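Local atomic coordinates of endoglucanase (Clostridium thermocellum, PDB entry 2E4T), a protein that probably hydrolyses internal beta-1,4-glucosidic bonds of cellulose and xyloglucan, the part described being its glycoside hydrolase family 44 catalytic region, Cel44A, which includes a TIM barrel. Residues 89-94 against 162-167; 156-161 against 212-217; 180-185 against 279-284; 188-193 against 205-210; 217-220 against 226-229. All coordinates share one frame; numbering follows the deposited sequence. Where two conformers were deposited one is given.

Interaction 1 of 5, residues 89-94 against 162-167; sequences VVTTFH and VNYLVN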
# COMPACT_ATOMS: atom_id res chain seq x y z
N VAL A 89 -17.75 11.90 4.87
CA VAL A 89 -16.80 10.84 5.25
C VAL A 89 -15.44 11.13 4.60
O VAL A 89 -14.39 10.99 5.26
CB VAL A 89 -17.37 9.47 4.80
CG1 VAL A 89 -16.29 8.40 4.77
CG2 VAL A 89 -18.49 9.07 5.72
N VAL A 90 -15.44 11.45 3.32
CA VAL A 90 -14.20 11.63 2.55
C VAL A 90 -13.53 12.95 2.88
O VAL A 90 -12.28 13.01 2.97
CB VAL A 90 -14.47 11.42 1.06
CG1 VAL A 90 -13.30 11.85 0.22
CG2 VAL A 90 -14.81 9.94 0.82
N THR A 91 -14.32 14.02 3.07
CA THR A 91 -13.69 15.29 3.40
C THR A 91 -13.15 15.27 4.84
O THR A 91 -12.08 15.88 5.10
CB THR A 91 -14.62 16.47 3.15
OG1 THR A 91 -15.78 16.40 4.02
CG2 THR A 91 -15.08 16.52 1.70
N THR A 92 -13.79 14.56 5.77
CA THR A 92 -13.17 14.41 7.08
C THR A 92 -11.86 13.61 6.96
O THR A 92 -10.83 13.97 7.55
CB THR A 92 -14.13 13.70 8.09
OG1 THR A 92 -15.29 14.53 8.23
CG2 THR A 92 -13.49 13.50 9.43
N PHE A 93 -11.88 12.56 6.13
CA PHE A 93 -10.70 11.73 5.97
C PHE A 93 -9.54 12.55 5.39
O PHE A 93 -8.39 12.49 5.90
CB PHE A 93 -11.07 10.58 4.99
CG PHE A 93 -9.99 9.56 4.84
CD1 PHE A 93 -10.00 8.41 5.61
CD2 PHE A 93 -8.97 9.70 3.87
CE1 PHE A 93 -8.97 7.44 5.47
CE2 PHE A 93 -7.97 8.76 3.72
CZ PHE A 93 -7.97 7.64 4.53
N HIS A 94 -9.81 13.33 4.34
CA HIS A 94 -8.77 14.15 3.74
C HIS A 94 -8.36 15.31 4.64
O HIS A 94 -7.17 15.65 4.74
CB HIS A 94 -9.18 14.59 2.35
CG HIS A 94 -8.08 15.29 1.60
ND1 HIS A 94 -6.80 14.75 1.44
CD2 HIS A 94 -8.11 16.48 0.93
CE1 HIS A 94 -6.11 15.60 0.70
NE2 HIS A 94 -6.88 16.65 0.37
N VAL A 162 -16.16 13.45 -7.77
CA VAL A 162 -14.82 14.02 -7.97
C VAL A 162 -14.90 15.54 -8.11
O VAL A 162 -14.09 16.29 -7.56
CB VAL A 162 -14.10 13.34 -9.15
CG1 VAL A 162 -12.77 14.03 -9.43
CG2 VAL A 162 -13.88 11.87 -8.83
N ASN A 163 -15.90 16.03 -8.86
CA ASN A 163 -16.04 17.48 -9.02
C ASN A 163 -16.23 18.17 -7.64
O ASN A 163 -15.68 19.26 -7.40
CB ASN A 163 -17.24 17.78 -9.94
CG ASN A 163 -17.43 19.26 -10.10
OD1 ASN A 163 -16.63 19.92 -10.81
ND2 ASN A 163 -18.42 19.84 -9.42
N TYR A 164 -17.01 17.56 -6.75
CA TYR A 164 -17.21 18.14 -5.43
C TYR A 164 -15.87 18.26 -4.68
O TYR A 164 -15.57 19.30 -4.04
CB TYR A 164 -18.22 17.27 -4.66
CG TYR A 164 -18.55 17.80 -3.29
CD1 TYR A 164 -19.71 18.55 -3.13
CD2 TYR A 164 -17.77 17.53 -2.16
CE1 TYR A 164 -20.08 19.08 -1.89
CE2 TYR A 164 -18.15 18.06 -0.92
CZ TYR A 164 -19.30 18.85 -0.79
OH TYR A 164 -19.60 19.34 0.47
N LEU A 165 -15.08 17.21 -4.77
CA LEU A 165 -13.77 17.18 -4.10
C LEU A 165 -12.81 18.23 -4.72
O LEU A 165 -12.11 18.95 -3.98
CB LEU A 165 -13.17 15.79 -4.17
CG LEU A 165 -13.98 14.74 -3.41
CD1 LEU A 165 -13.39 13.34 -3.69
CD2 LEU A 165 -14.07 14.98 -1.93
N VAL A 166 -12.75 18.28 -6.05
CA VAL A 166 -11.87 19.24 -6.72
C VAL A 166 -12.32 20.67 -6.42
O VAL A 166 -11.47 21.57 -6.22
CB VAL A 166 -11.86 18.98 -8.24
CG1 VAL A 166 -11.15 20.07 -9.01
CG2 VAL A 166 -11.20 17.63 -8.49
N ASN A 167 -13.63 20.92 -6.38
CA ASN A 167 -14.13 22.23 -5.99
C ASN A 167 -13.64 22.63 -4.60
O ASN A 167 -13.27 23.79 -4.36
CB ASN A 167 -15.65 22.22 -6.07
CG ASN A 167 -16.23 23.56 -5.66
OD1 ASN A 167 -16.68 23.69 -4.49
ND2 ASN A 167 -16.13 24.54 -6.49
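Leu165 of helix 158-169 pushes one methyl, CD2, between Val90 and Thr91 of helix 88-99, and these three residues account for most of the surface buried here. CD2 lies 3.9 Å from Val90 CG1 and 4.1 Å from Thr91 CG2, while the other methyl, Leu165 CD1, stays 4.2 Å from Val90 CG1. The leucine and Val90 side chains meet at about a right angle. Val90 turns CG1 to Leu165 by setting it anti to the backbone N (chi1 169°). Thr91 offers its methyl rather than its hydroxyl: OG1 sits between the backbone N and the carbonyl carbon, where it makes a weak hydrogen bond to Ala87 O one turn back, and CG2 is left for the neighbouring helix. The same methyl comes to the edge of the Tyr164 ring, near its plane, 4.3 Å from CE2. No hydrogen bond joins the segments; the contact is apolar and light; the short helix axes come within 11.5 Å and cross at -38°. Val90 also touches Phe43 and Ile107, and Val162 touches Leu109, so both helices rest on the parallel strands beneath. Neighbouring helices packed side by side on the outside of the strand barrel are characteristic of the (beta/alpha)8 TIM barrel.

Interaction 2 of 5, residues 156-161 against 212-217; sequences VYMDEF and VALSKA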
# COMPACT_ATOMS: atom_id res chain seq x y z
N VAL A 156 -26.19 7.71 -8.61
CA VAL A 156 -25.08 8.43 -7.97
C VAL A 156 -23.96 8.50 -9.01
O VAL A 156 -23.65 7.50 -9.66
CB VAL A 156 -24.64 7.67 -6.71
CG1 VAL A 156 -23.43 8.26 -6.10
CG2 VAL A 156 -25.80 7.66 -5.66
N TYR A 157 -23.38 9.69 -9.18
CA TYR A 157 -22.46 9.93 -10.29
C TYR A 157 -21.01 10.11 -9.77
O TYR A 157 -20.75 10.97 -8.92
CB TYR A 157 -22.87 11.19 -11.06
CG TYR A 157 -24.26 11.04 -11.64
CD1 TYR A 157 -24.46 10.26 -12.76
CD2 TYR A 157 -25.37 11.65 -11.05
CE1 TYR A 157 -25.73 10.11 -13.31
CE2 TYR A 157 -26.65 11.47 -11.58
CZ TYR A 157 -26.81 10.70 -12.74
OH TYR A 157 -28.05 10.50 -13.29
N MET A 158 -20.11 9.30 -10.30
CA MET A 158 -18.71 9.40 -9.84
C MET A 158 -18.03 10.69 -10.25
O MET A 158 -17.27 11.26 -9.46
CB MET A 158 -17.88 8.18 -10.25
CG MET A 158 -18.30 6.89 -9.56
SD MET A 158 -18.16 6.97 -7.76
CE MET A 158 -19.86 7.27 -7.28
N ASP A 159 -18.25 11.14 -11.49
CA ASP A 159 -17.59 12.38 -11.87
C ASP A 159 -18.11 13.57 -11.03
O ASP A 159 -17.34 14.48 -10.73
CB ASP A 159 -17.63 12.63 -13.39
CG ASP A 159 -19.01 12.73 -14.01
OD1 ASP A 159 -20.06 12.52 -13.37
OD2 ASP A 159 -18.99 13.03 -15.26
N GLU A 160 -19.39 13.55 -10.64
CA GLU A 160 -19.94 14.60 -9.82
C GLU A 160 -19.29 14.59 -8.42
O GLU A 160 -19.01 15.64 -7.83
CB GLU A 160 -21.45 14.48 -9.74
CG GLU A 160 -22.10 15.70 -9.09
CD GLU A 160 -23.62 15.66 -9.23
OE1 GLU A 160 -24.24 14.62 -8.83
OE2 GLU A 160 -24.19 16.66 -9.74
N PHE A 161 -19.03 13.38 -7.89
CA PHE A 161 -18.32 13.22 -6.61
C PHE A 161 -16.91 13.84 -6.74
O PHE A 161 -16.48 14.66 -5.89
CB PHE A 161 -18.28 11.73 -6.31
CG PHE A 161 -17.58 11.24 -5.05
CD1 PHE A 161 -17.21 12.06 -3.99
CD2 PHE A 161 -17.35 9.86 -4.97
CE1 PHE A 161 -16.58 11.52 -2.89
CE2 PHE A 161 -16.74 9.32 -3.85
CZ PHE A 161 -16.36 10.14 -2.81
N VAL A 212 -11.91 1.52 -17.65
CA VAL A 212 -11.73 2.49 -18.69
C VAL A 212 -12.73 3.62 -18.56
O VAL A 212 -12.41 4.82 -18.66
CB VAL A 212 -11.79 1.83 -20.08
CG1 VAL A 212 -11.83 2.82 -21.20
CG2 VAL A 212 -10.60 0.88 -20.26
N ALA A 213 -14.03 3.25 -18.40
CA ALA A 213 -15.07 4.26 -18.33
C ALA A 213 -14.91 5.16 -17.10
O ALA A 213 -15.09 6.40 -17.18
CB ALA A 213 -16.43 3.61 -18.37
N LEU A 214 -14.60 4.58 -15.94
CA LEU A 214 -14.45 5.39 -14.74
C LEU A 214 -13.23 6.29 -14.87
O LEU A 214 -13.28 7.49 -14.51
CB LEU A 214 -14.41 4.49 -13.50
CG LEU A 214 -14.15 5.22 -12.19
CD1 LEU A 214 -15.18 6.35 -11.95
CD2 LEU A 214 -14.25 4.23 -11.02
N SER A 215 -12.12 5.76 -15.36
CA SER A 215 -10.93 6.57 -15.52
C SER A 215 -11.19 7.78 -16.42
O SER A 215 -10.83 8.93 -16.12
CB SER A 215 -9.79 5.74 -16.08
OG SER A 215 -8.66 6.58 -16.22
N LYS A 216 -11.84 7.54 -17.59
CA LYS A 216 -12.20 8.66 -18.48
C LYS A 216 -13.02 9.70 -17.75
O LYS A 216 -12.80 10.91 -17.90
CB LYS A 216 -12.95 8.16 -19.71
CG LYS A 216 -12.11 7.42 -20.69
CD LYS A 216 -12.97 6.70 -21.74
CE LYS A 216 -12.19 6.00 -22.81
NZ LYS A 216 -13.06 5.20 -23.72
N ALA A 217 -14.02 9.25 -16.99
CA ALA A 217 -14.91 10.17 -16.33
C ALA A 217 -14.16 11.05 -15.32
O ALA A 217 -14.40 12.26 -15.21
CB ALA A 217 -16.02 9.37 -15.61
O HOH W 1 -16.64 13.48 -16.52
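Asp159 OD2 accepts a hydrogen bond from a water at 2.7 Å, and the same water donates to Ala217 O at 2.9 Å, bridging the two segments. The other carboxylate oxygen, OD1, is taken by the backbone N of Lys141, so both oxygens are engaged and the group is held from two directions. Its place follows from chi1 of 60°, which puts CG between the backbone N and the carbonyl carbon. Beneath the water bridge the backbones come close: the CA atoms of Asp159 and Ala217 are 5.7 Å apart, and Asp159 CB lies 3.7 Å from Ala217 O and 4.3 Å from Ala217 CB. The small alanine side chain permits this approach. One turn earlier on helix 204-221, Leu214 reaches across with CD1, which rests 3.7 Å from Met158 CB and 4.0 Å from Met158 CG. Beyond CG the methionine chain bends at chi2 and chi3 and carries its sulfur away from the leucine. The contact is thus apolar on one side and water-bridged on the other, and all four touching residues are buried. It joins the first turn of helix 158-169, entered directly from strand 155-157, to the middle and later turns of helix 204-221; Met158 and Leu214 both pack on Leu109 of barrel strand 104-109, and Val156 pairs with strand 134-138.

Interaction 3 of 5, residues 180-185 against 279-284; sequences GYSIDN and VLDVHW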
# COMPACT_ATOMS: atom_id res chain seq x y z
N GLY A 180 -5.02 10.80 -5.83
CA GLY A 180 -5.33 9.55 -6.48
C GLY A 180 -6.71 9.04 -6.17
O GLY A 180 -7.26 9.32 -5.10
N TYR A 181 -7.24 8.27 -7.14
CA TYR A 181 -8.50 7.58 -6.97
C TYR A 181 -8.32 6.14 -7.36
O TYR A 181 -7.64 5.81 -8.34
CB TYR A 181 -9.60 8.20 -7.86
CG TYR A 181 -9.91 9.64 -7.48
CD1 TYR A 181 -10.73 9.93 -6.40
CD2 TYR A 181 -9.30 10.70 -8.15
CE1 TYR A 181 -10.98 11.26 -6.01
CE2 TYR A 181 -9.51 12.00 -7.76
CZ TYR A 181 -10.34 12.30 -6.67
OH TYR A 181 -10.59 13.58 -6.25
N SER A 182 -8.99 5.25 -6.59
CA SER A 182 -8.97 3.82 -6.88
C SER A 182 -10.27 3.38 -7.55
O SER A 182 -11.36 3.86 -7.20
CB SER A 182 -8.81 3.05 -5.56
OG SER A 182 -8.82 1.64 -5.69
N ILE A 183 -10.12 2.42 -8.48
CA ILE A 183 -11.27 1.78 -9.12
C ILE A 183 -11.81 0.69 -8.13
O ILE A 183 -11.52 -0.49 -8.24
CB ILE A 183 -10.90 1.20 -10.47
CG1 ILE A 183 -10.28 2.26 -11.38
CG2 ILE A 183 -12.17 0.67 -11.16
CD1 ILE A 183 -9.53 1.77 -12.53
N ASP A 184 -12.55 1.17 -7.13
CA ASP A 184 -13.17 0.23 -6.17
C ASP A 184 -12.09 -0.57 -5.43
O ASP A 184 -10.98 -0.06 -5.19
CB ASP A 184 -14.27 -0.60 -6.88
CG ASP A 184 -15.41 -1.03 -6.00
OD1 ASP A 184 -15.17 -1.91 -5.13
OD2 ASP A 184 -16.55 -0.51 -6.18
N ASN A 185 -12.47 -1.77 -5.01
CA ASN A 185 -11.67 -2.56 -4.09
C ASN A 185 -11.98 -4.04 -4.40
O ASN A 185 -13.13 -4.45 -4.41
CB ASN A 185 -12.15 -2.28 -2.64
CG ASN A 185 -11.31 -3.03 -1.63
OD1 ASN A 185 -10.07 -2.76 -1.50
ND2 ASN A 185 -11.90 -4.01 -0.96
N VAL A 279 -1.41 3.70 -11.96
CA VAL A 279 -0.79 2.89 -10.93
C VAL A 279 -1.46 1.51 -10.89
O VAL A 279 -2.66 1.41 -10.67
CB VAL A 279 -0.88 3.54 -9.54
CG1 VAL A 279 -0.01 2.78 -8.57
CG2 VAL A 279 -0.50 5.02 -9.57
N LEU A 280 -0.66 0.47 -11.14
CA LEU A 280 -1.08 -0.92 -10.92
C LEU A 280 -1.10 -1.14 -9.41
O LEU A 280 -0.09 -0.93 -8.75
CB LEU A 280 -0.09 -1.86 -11.61
CG LEU A 280 -0.43 -3.34 -11.46
CD1 LEU A 280 -1.68 -3.70 -12.26
CD2 LEU A 280 0.75 -4.20 -11.93
N ASP A 281 -2.27 -1.55 -8.90
CA ASP A 281 -2.55 -1.54 -7.45
C ASP A 281 -2.97 -2.94 -7.03
O ASP A 281 -3.95 -3.50 -7.59
CB ASP A 281 -3.78 -0.56 -7.29
CG ASP A 281 -4.37 -0.49 -5.92
OD1 ASP A 281 -4.15 -1.44 -5.12
OD2 ASP A 281 -5.02 0.55 -5.65
N VAL A 282 -2.21 -3.54 -6.11
CA VAL A 282 -2.53 -4.86 -5.63
C VAL A 282 -2.44 -4.88 -4.09
O VAL A 282 -1.79 -4.03 -3.46
CB VAL A 282 -1.61 -5.96 -6.22
CG1 VAL A 282 -1.77 -6.05 -7.73
CG2 VAL A 282 -0.13 -5.70 -5.82
N HIS A 283 -3.10 -5.90 -3.52
CA HIS A 283 -3.02 -6.20 -2.10
C HIS A 283 -2.16 -7.45 -1.95
O HIS A 283 -2.31 -8.42 -2.71
CB HIS A 283 -4.40 -6.46 -1.52
CG HIS A 283 -5.31 -5.30 -1.67
ND1 HIS A 283 -5.01 -4.02 -2.06
CD2 HIS A 283 -6.66 -5.30 -1.42
CE1 HIS A 283 -6.16 -3.29 -2.03
NE2 HIS A 283 -7.17 -4.06 -1.66
N TRP A 284 -1.27 -7.44 -0.94
CA TRP A 284 -0.34 -8.54 -0.73
C TRP A 284 -0.29 -8.84 0.78
O TRP A 284 0.44 -8.20 1.53
CB TRP A 284 1.08 -8.22 -1.27
CG TRP A 284 2.08 -9.29 -1.08
CD1 TRP A 284 3.05 -9.34 -0.10
CD2 TRP A 284 2.27 -10.48 -1.89
NE1 TRP A 284 3.85 -10.48 -0.29
CE2 TRP A 284 3.40 -11.18 -1.38
CE3 TRP A 284 1.65 -10.99 -3.02
CZ2 TRP A 284 3.88 -12.37 -1.97
CZ3 TRP A 284 2.14 -12.18 -3.60
CH2 TRP A 284 3.25 -12.83 -3.04
O HOH W 2 -6.85 0.96 -3.75
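Asn185 reaches toward His283 across the barrel end. From CB the chain runs to CG, anti to the backbone N (chi1 -177°), and the amide oxygen OD1 at its tip accepts a hydrogen bond from His283 NE2 at 3.2 Å. The bond is nearly straight at 168°; OD1 lies in the imidazole plane, whereas NE2 is tilted 31° from the amide plane. Arg42 NH2 also donates to OD1, so two groups grip the oxygen, which probably limits rotation of the amide. Alongside, Ser182 OG donates to Asp184 O at 2.8 Å and accepts from a water, which also donates to Asp281 OD2 at 2.7 Å. Asp281 OD1 is held by Thr358. The network lies toward the C-terminal ends of the strands, the end where TIM barrels carry their active sites. Strands 180-183 and 279-284 belong to the parallel barrel sheet; the water-mediated Ser182-Asp281 link spans the intervening strand 226-232, the Asn185-His283 bond is made from the loop after strand 180-183, and strand 354-360 flanks 279-284 on its other side.

Interaction 4 of 5, residues 188-193 against 205-210; sequences ALWSHT and KELIEK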
# COMPACT_ATOMS: atom_id res chain seq x y z
N ALA A 188 -12.44 -9.11 -7.82
CA ALA A 188 -12.64 -10.53 -7.89
C ALA A 188 -13.31 -11.10 -6.65
O ALA A 188 -13.75 -12.26 -6.69
CB ALA A 188 -11.35 -11.28 -8.22
N LEU A 189 -13.38 -10.31 -5.59
CA LEU A 189 -14.15 -10.70 -4.38
C LEU A 189 -15.51 -9.97 -4.32
O LEU A 189 -16.25 -10.22 -3.36
CB LEU A 189 -13.36 -10.49 -3.10
CG LEU A 189 -12.10 -11.37 -3.00
CD1 LEU A 189 -11.47 -11.19 -1.63
CD2 LEU A 189 -12.37 -12.85 -3.28
N TRP A 190 -15.90 -9.17 -5.31
CA TRP A 190 -17.21 -8.52 -5.23
C TRP A 190 -18.31 -9.54 -4.96
O TRP A 190 -19.23 -9.29 -4.15
CB TRP A 190 -17.52 -7.75 -6.51
CG TRP A 190 -16.81 -6.47 -6.69
CD1 TRP A 190 -16.24 -5.67 -5.73
CD2 TRP A 190 -16.67 -5.76 -7.93
NE1 TRP A 190 -15.72 -4.51 -6.30
CE2 TRP A 190 -15.99 -4.54 -7.66
CE3 TRP A 190 -17.05 -6.05 -9.25
CZ2 TRP A 190 -15.70 -3.61 -8.68
CZ3 TRP A 190 -16.76 -5.13 -10.26
CH2 TRP A 190 -16.10 -3.93 -9.97
N SER A 191 -18.29 -10.67 -5.69
CA SER A 191 -19.39 -11.62 -5.55
C SER A 191 -19.38 -12.38 -4.20
O SER A 191 -20.39 -13.02 -3.88
CB SER A 191 -19.34 -12.62 -6.70
OG SER A 191 -18.07 -13.29 -6.67
N HIS A 192 -18.27 -12.30 -3.47
CA HIS A 192 -18.14 -12.91 -2.16
C HIS A 192 -18.41 -11.89 -1.03
O HIS A 192 -19.17 -12.17 -0.08
CB HIS A 192 -16.72 -13.50 -2.02
CG HIS A 192 -16.54 -14.15 -0.73
ND1 HIS A 192 -15.82 -13.66 0.35
CD2 HIS A 192 -17.01 -15.34 -0.35
CE1 HIS A 192 -15.86 -14.56 1.34
NE2 HIS A 192 -16.59 -15.58 0.93
N THR A 193 -17.76 -10.73 -1.11
CA THR A 193 -17.88 -9.70 -0.08
C THR A 193 -19.18 -8.92 -0.21
O THR A 193 -19.79 -8.54 0.79
CB THR A 193 -16.67 -8.76 -0.17
OG1 THR A 193 -15.50 -9.59 -0.03
CG2 THR A 193 -16.72 -7.67 0.86
N LYS A 205 -13.83 -8.92 -18.94
CA LYS A 205 -14.37 -7.89 -19.84
C LYS A 205 -15.09 -6.79 -19.04
O LYS A 205 -14.91 -5.60 -19.35
CB LYS A 205 -15.32 -8.49 -20.86
CG LYS A 205 -14.59 -9.27 -21.95
CD LYS A 205 -15.55 -9.78 -23.03
CE LYS A 205 -16.70 -10.67 -22.55
NZ LYS A 205 -16.23 -11.91 -21.88
N GLU A 206 -15.91 -7.15 -18.05
CA GLU A 206 -16.61 -6.12 -17.30
C GLU A 206 -15.58 -5.25 -16.56
O GLU A 206 -15.74 -4.02 -16.49
CB GLU A 206 -17.59 -6.76 -16.28
CG GLU A 206 -18.25 -5.73 -15.37
CD GLU A 206 -19.22 -6.21 -14.32
OE1 GLU A 206 -20.15 -6.98 -14.63
OE2 GLU A 206 -18.98 -5.88 -13.15
N LEU A 207 -14.58 -5.89 -15.93
CA LEU A 207 -13.63 -5.09 -15.15
C LEU A 207 -12.92 -4.07 -16.04
O LEU A 207 -12.75 -2.90 -15.64
CB LEU A 207 -12.66 -6.01 -14.40
CG LEU A 207 -11.72 -5.27 -13.47
CD1 LEU A 207 -12.45 -4.39 -12.46
CD2 LEU A 207 -10.87 -6.30 -12.73
N ILE A 208 -12.47 -4.50 -17.24
CA ILE A 208 -11.82 -3.50 -18.13
C ILE A 208 -12.78 -2.42 -18.53
O ILE A 208 -12.43 -1.22 -18.52
CB ILE A 208 -11.21 -4.20 -19.39
CG1 ILE A 208 -10.12 -5.16 -19.03
CG2 ILE A 208 -10.76 -3.18 -20.40
CD1 ILE A 208 -9.04 -4.64 -18.26
N GLU A 209 -14.01 -2.80 -18.94
CA GLU A 209 -14.96 -1.78 -19.40
C GLU A 209 -15.17 -0.74 -18.33
O GLU A 209 -15.17 0.49 -18.61
CB GLU A 209 -16.29 -2.47 -19.80
CG GLU A 209 -16.20 -3.20 -21.09
CD GLU A 209 -17.55 -3.64 -21.62
OE1 GLU A 209 -18.61 -3.23 -21.09
OE2 GLU A 209 -17.56 -4.41 -22.60
N LYS A 210 -15.40 -1.18 -17.08
CA LYS A 210 -15.64 -0.25 -16.00
C LYS A 210 -14.42 0.60 -15.70
O LYS A 210 -14.54 1.81 -15.40
CB LYS A 210 -16.06 -1.01 -14.75
CG LYS A 210 -17.46 -1.55 -14.80
CD LYS A 210 -17.82 -2.30 -13.57
CE LYS A 210 -19.33 -2.58 -13.54
NZ LYS A 210 -19.79 -3.12 -12.35
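Trp190 presents the outer end of its indole to three side chains of helix 204-221, in the loop-helix region that follows strand 180-183 of the TIM barrel. Glu206 OE2 lies at the ring edge, near its plane, 3.7 Å from CZ3. Lys210 NZ approaches the same carbon obliquely, at 4.2 Å, its extended chain coming from the direction opposite to the tryptophan. Leu207 CD1 touches CH2 at 4.4 Å and supplies the apolar part of the contact. Glu206 and Lys210, one turn apart on the helix, are joined by a salt bridge of 3.0 Å between OE2 and NZ, so the ring meets a paired charge. With CG anti to the backbone N (chi1 175°) and the rest of its chain extended, Glu206 carries its carboxylate out to the indole; ring and carboxylate planes stand 32° apart. In the next shell, His198 NE2 is hydrogen-bonded to Glu206 OE2 and its ring also meets Trp190, while Lys210 NZ donates to Ala111 O. At the other end of the indole, NE1 is hydrogen-bonded to Asp184 OD1, which together with the helix contacts probably fixes how the ring lies. Backbone bonds from His192 N and Thr193 N converge on Leu189 O at the start of the short helix. The ammonium of Lys210 reaches Glu206 OE2 from above the carboxylate, 60° out of its plane.

Interaction 5 of 5, residues 217-220 against 226-229; sequences AVKK and EIFG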
# COMPACT_ATOMS: atom_id res chain seq x y z
N ALA A 217 -14.02 9.25 -16.99
CA ALA A 217 -14.91 10.17 -16.33
C ALA A 217 -14.16 11.05 -15.32
O ALA A 217 -14.40 12.26 -15.21
CB ALA A 217 -16.02 9.37 -15.61
N VAL A 218 -13.28 10.41 -14.53
CA VAL A 218 -12.50 11.14 -13.53
C VAL A 218 -11.57 12.15 -14.21
O VAL A 218 -11.47 13.30 -13.77
CB VAL A 218 -11.67 10.14 -12.67
CG1 VAL A 218 -10.68 10.90 -11.77
CG2 VAL A 218 -12.57 9.27 -11.87
N LYS A 219 -10.86 11.70 -15.25
CA LYS A 219 -9.83 12.56 -15.87
C LYS A 219 -10.43 13.73 -16.63
O LYS A 219 -9.72 14.71 -16.84
CB LYS A 219 -8.89 11.72 -16.71
CG LYS A 219 -8.02 10.87 -15.74
CD LYS A 219 -7.05 9.99 -16.46
CE LYS A 219 -6.12 9.29 -15.54
NZ LYS A 219 -4.87 9.89 -15.22
N LYS A 220 -11.71 13.67 -17.03
CA LYS A 220 -12.35 14.86 -17.58
C LYS A 220 -12.52 15.94 -16.52
O LYS A 220 -12.49 17.15 -16.84
CB LYS A 220 -13.68 14.49 -18.20
CG LYS A 220 -13.57 13.87 -19.53
CD LYS A 220 -14.78 13.97 -20.36
CE LYS A 220 -15.62 12.75 -20.18
NZ LYS A 220 -16.85 12.88 -21.06
N GLU A 226 -4.41 10.66 -10.41
CA GLU A 226 -3.88 9.34 -10.77
C GLU A 226 -4.93 8.28 -10.51
O GLU A 226 -5.53 8.27 -9.42
CB GLU A 226 -2.61 9.06 -9.95
CG GLU A 226 -1.47 9.90 -10.46
CD GLU A 226 -0.17 9.71 -9.70
OE1 GLU A 226 -0.17 9.61 -8.46
OE2 GLU A 226 0.88 9.65 -10.35
N ILE A 227 -5.09 7.39 -11.48
CA ILE A 227 -6.02 6.26 -11.35
C ILE A 227 -5.25 5.00 -11.01
O ILE A 227 -4.27 4.61 -11.68
CB ILE A 227 -6.81 6.09 -12.70
CG1 ILE A 227 -7.79 7.24 -12.88
CG2 ILE A 227 -7.48 4.72 -12.75
CD1 ILE A 227 -9.06 7.11 -11.92
N PHE A 228 -5.73 4.35 -9.94
CA PHE A 228 -5.17 3.12 -9.39
C PHE A 228 -6.14 1.96 -9.65
O PHE A 228 -7.36 2.10 -9.40
CB PHE A 228 -5.06 3.24 -7.84
CG PHE A 228 -3.98 4.16 -7.32
CD1 PHE A 228 -3.96 5.51 -7.63
CD2 PHE A 228 -3.00 3.65 -6.47
CE1 PHE A 228 -2.99 6.35 -7.10
CE2 PHE A 228 -2.04 4.50 -5.93
CZ PHE A 228 -2.03 5.86 -6.26
N GLY A 229 -5.61 0.82 -10.08
CA GLY A 229 -6.41 -0.37 -10.17
C GLY A 229 -5.51 -1.55 -10.46
O GLY A 229 -4.35 -1.37 -10.84
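Ile227 swings CG1 into the position anti to its carbonyl carbon (chi1 -71°), and a second bend at chi2 (-74°) brings CD1 up to Val218. There the two side chains reach toward each other tip to tip, CD1 being 4.1 Å from Val218 CB and equally near both valine methyls, so that it sits over the fork of the branch. Lys219 takes a different course: extended as far as CE, then bent at chi4 (-92°), it passes obliquely over the isoleucine. Its CE lies 3.8 Å from Ile227 CG1, making the methylene part of the lysine a lid on the apolar side chain. The bend turns NZ to its polar partners, a salt bridge with Asp278 OD2 and a hydrogen bond to Ala225 O. Asp278 OD2 also accepts from the Ile227 backbone N, so one carboxylate oxygen ties the lysine to the start of the strand. Helix 204-221 and strand 226-232 are consecutive elements of the barrel, and the contact packs the helix's last turns onto the strand that follows. Val218 also touches Leu109 and Tyr181, on strands 104-109 and 180-183, while strand 226-232 is paired on its two sides with 180-183 and 279-284.

In the fold
Helix 204-221 carries interactions 2, 4 and 5 along its length, Ala217 being common to 2 and 5, whose centres are about 8 Å apart. Helix 158-169 joins 1 to 2, where Val90 CG2 lies 4.0 Å from Phe161 CZ. Interactions 3 and 5 meet inside the parallel sheet: Tyr181 N is 2.9 Å from Glu226 O, and Asp281 N 2.9 Å from Gly229 O, probable hydrogen bonds on either side of strand 226-232. Interactions 3 and 4 adjoin through the Asp184-Trp190 pair, their centres about 13 Å apart. The bound calcium ion lies nearest interactions 2 and 1, about 9 Å from the Met158 side chain and about 12 Å from that of Tyr164; interactions 3, 4 and 5 are away from the metal sites.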